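YHR177W (Saccharomyces cerevisiae, PDB 4M8B) probably binds DNA through its WOPR domain, the part of this fungal transcription factor held in the chain. Local coordinates at residues C[10-15]-C[156-161]. Residues are numbered along the deposited sequence; the frame is centred on the assembly and turned at random.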
# COMPACT_ATOMS: atom_id res chain seq x y z
N TYR C 10 4.88 3.33 9.56
CA TYR C 10 3.76 4.26 9.56
C TYR C 10 4.05 5.45 8.66
O TYR C 10 5.15 6.00 8.68
CB TYR C 10 3.47 4.75 10.98
CG TYR C 10 3.13 3.64 11.94
CD1 TYR C 10 4.13 2.84 12.50
CD2 TYR C 10 1.82 3.38 12.29
CE1 TYR C 10 3.82 1.82 13.38
CE2 TYR C 10 1.50 2.36 13.17
CZ TYR C 10 2.51 1.59 13.71
OH TYR C 10 2.20 0.57 14.58
N GLY C 11 3.05 5.85 7.87
CA GLY C 11 3.18 7.02 7.03
C GLY C 11 2.33 6.99 5.78
O GLY C 11 1.31 6.29 5.73
N TYR C 12 2.75 7.75 4.77
CA TYR C 12 2.04 7.82 3.50
C TYR C 12 3.01 7.78 2.33
O TYR C 12 4.00 8.52 2.30
CB TYR C 12 1.21 9.11 3.43
CG TYR C 12 0.58 9.33 2.08
CD1 TYR C 12 -0.56 8.63 1.70
CD2 TYR C 12 1.11 10.25 1.18
CE1 TYR C 12 -1.15 8.84 0.47
CE2 TYR C 12 0.53 10.45 -0.06
CZ TYR C 12 -0.60 9.75 -0.41
OH TYR C 12 -1.19 9.94 -1.64
N ILE C 13 2.74 6.91 1.36
CA ILE C 13 3.60 6.77 0.19
C ILE C 13 3.08 7.64 -0.96
O ILE C 13 1.93 7.50 -1.37
CB ILE C 13 3.68 5.31 -0.28
CG1 ILE C 13 4.07 4.39 0.89
CG2 ILE C 13 4.64 5.17 -1.44
CD1 ILE C 13 5.25 4.88 1.69
N ASP C 14 3.94 8.53 -1.46
CA ASP C 14 3.55 9.40 -2.57
C ASP C 14 4.30 9.08 -3.86
O ASP C 14 3.70 8.99 -4.93
CB ASP C 14 3.74 10.87 -2.19
CG ASP C 14 3.16 11.81 -3.23
OD1 ASP C 14 1.94 12.08 -3.18
OD2 ASP C 14 3.93 12.28 -4.10
N ASP C 15 5.62 8.92 -3.75
CA ASP C 15 6.45 8.66 -4.92
C ASP C 15 7.49 7.57 -4.68
O ASP C 15 7.49 6.92 -3.63
CB ASP C 15 7.14 9.95 -5.39
CG ASP C 15 8.19 10.44 -4.41
OD1 ASP C 15 8.02 10.20 -3.19
OD2 ASP C 15 9.17 11.07 -4.84
N LEU C 156 -0.69 12.51 7.80
CA LEU C 156 0.24 11.38 7.69
C LEU C 156 1.59 11.84 7.15
O LEU C 156 1.65 12.71 6.27
CB LEU C 156 -0.36 10.28 6.81
CG LEU C 156 -1.63 9.62 7.33
CD1 LEU C 156 -2.24 8.69 6.29
CD2 LEU C 156 -1.35 8.86 8.61
N ARG C 157 2.67 11.27 7.67
CA ARG C 157 4.01 11.66 7.28
C ARG C 157 4.59 10.76 6.19
O ARG C 157 4.52 9.53 6.28
CB ARG C 157 4.95 11.66 8.49
CG ARG C 157 4.49 12.55 9.63
CD ARG C 157 5.55 12.62 10.72
NE ARG C 157 6.79 13.22 10.23
CZ ARG C 157 7.93 13.25 10.92
NH1 ARG C 157 7.99 12.71 12.13
NH2 ARG C 157 9.00 13.82 10.39
N ARG C 158 5.17 11.38 5.17
CA ARG C 158 5.90 10.64 4.15
C ARG C 158 7.24 10.20 4.72
O ARG C 158 7.86 10.95 5.48
CB ARG C 158 6.11 11.51 2.91
CG ARG C 158 4.83 12.05 2.31
CD ARG C 158 5.14 12.97 1.14
NE ARG C 158 6.13 12.38 0.24
CZ ARG C 158 6.70 13.03 -0.77
NH1 ARG C 158 6.39 14.29 -1.01
NH2 ARG C 158 7.60 12.41 -1.53
N PRO C 159 7.69 8.99 4.37
CA PRO C 159 9.01 8.51 4.80
C PRO C 159 10.12 9.49 4.41
O PRO C 159 11.03 9.71 5.21
CB PRO C 159 9.17 7.19 4.04
CG PRO C 159 7.76 6.72 3.82
CD PRO C 159 6.94 7.96 3.62
N SER C 160 10.04 10.06 3.22
CA SER C 160 11.07 10.97 2.72
C SER C 160 11.11 12.31 3.46
O SER C 160 12.04 13.09 3.28
CB SER C 160 10.91 11.20 1.21
OG SER C 160 9.65 11.77 0.91
N GLU C 161 10.09 12.58 4.27
CA GLU C 161 10.06 13.78 5.09
C GLU C 161 10.06 13.40 6.57
O GLU C 161 9.64 14.18 7.43
CB GLU C 161 8.82 14.63 4.77
CG GLU C 161 8.75 15.06 3.31
CD GLU C 161 7.50 15.86 3.00
OE1 GLU C 161 6.72 16.14 3.93
OE2 GLU C 161 7.29 16.20 1.81
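Tyr12 N donates to Arg157 O at 2.9 Å, a backbone hydrogen bond that ties two loops whose end-to-end directions lie 69° apart; Gly11 runs beside Arg157 and Tyr12 beside Arg158. Just beyond it Arg158 CA turns its hydrogen to Tyr12 O (3.4 Å), a CA-H...O contact. Gly11 CA comes close beside Arg157 O where the backbones meet, and Gly11 also bonds to the backbone of Gly50. Tyr12 puts its CB against Leu156 CB at 3.9 Å. CG of Tyr12 swings anti to the backbone N, and the ring meets Tyr146 edge-to-face. Arg158 CG comes up at the edge of the same ring, and from there the arginine chain bends at chi3 (46°) to run along Asp14 and reach Asp15. Asp14 CB sits over one face of the guanidinium, 3.7 Å from Arg158 NE. Asp15 OD1 closes a salt bridge to Arg158 NH2 at 2.8 Å, approaching at the guanidinium edge with the carboxylate plane nearly perpendicular to that of the guanidinium (87°). Apart from the arginine, Ile13 CD1 packs on Pro159 CG at 3.8 Å, the two side chains crossing at about a right angle; Ile13 rests on Leu19 of helix 16-28, and Pro159 on Asp18 and Val22. Asp18 also pairs with Arg158 NE, while Glu161 OE2 adds a looser, charge-only interaction with NH1. Asp15 stands at the N-cap of helix 16-28, its OD1 making a weak hydrogen bond to Asp18 N as well as the salt bridge, so the arginine is tied to the start of that helix. Two bonds, from NH2 to Asp15 and from NE to Asp18, probably fix the rotation of the guanidinium, and the acids gathered round it probably balance its charge.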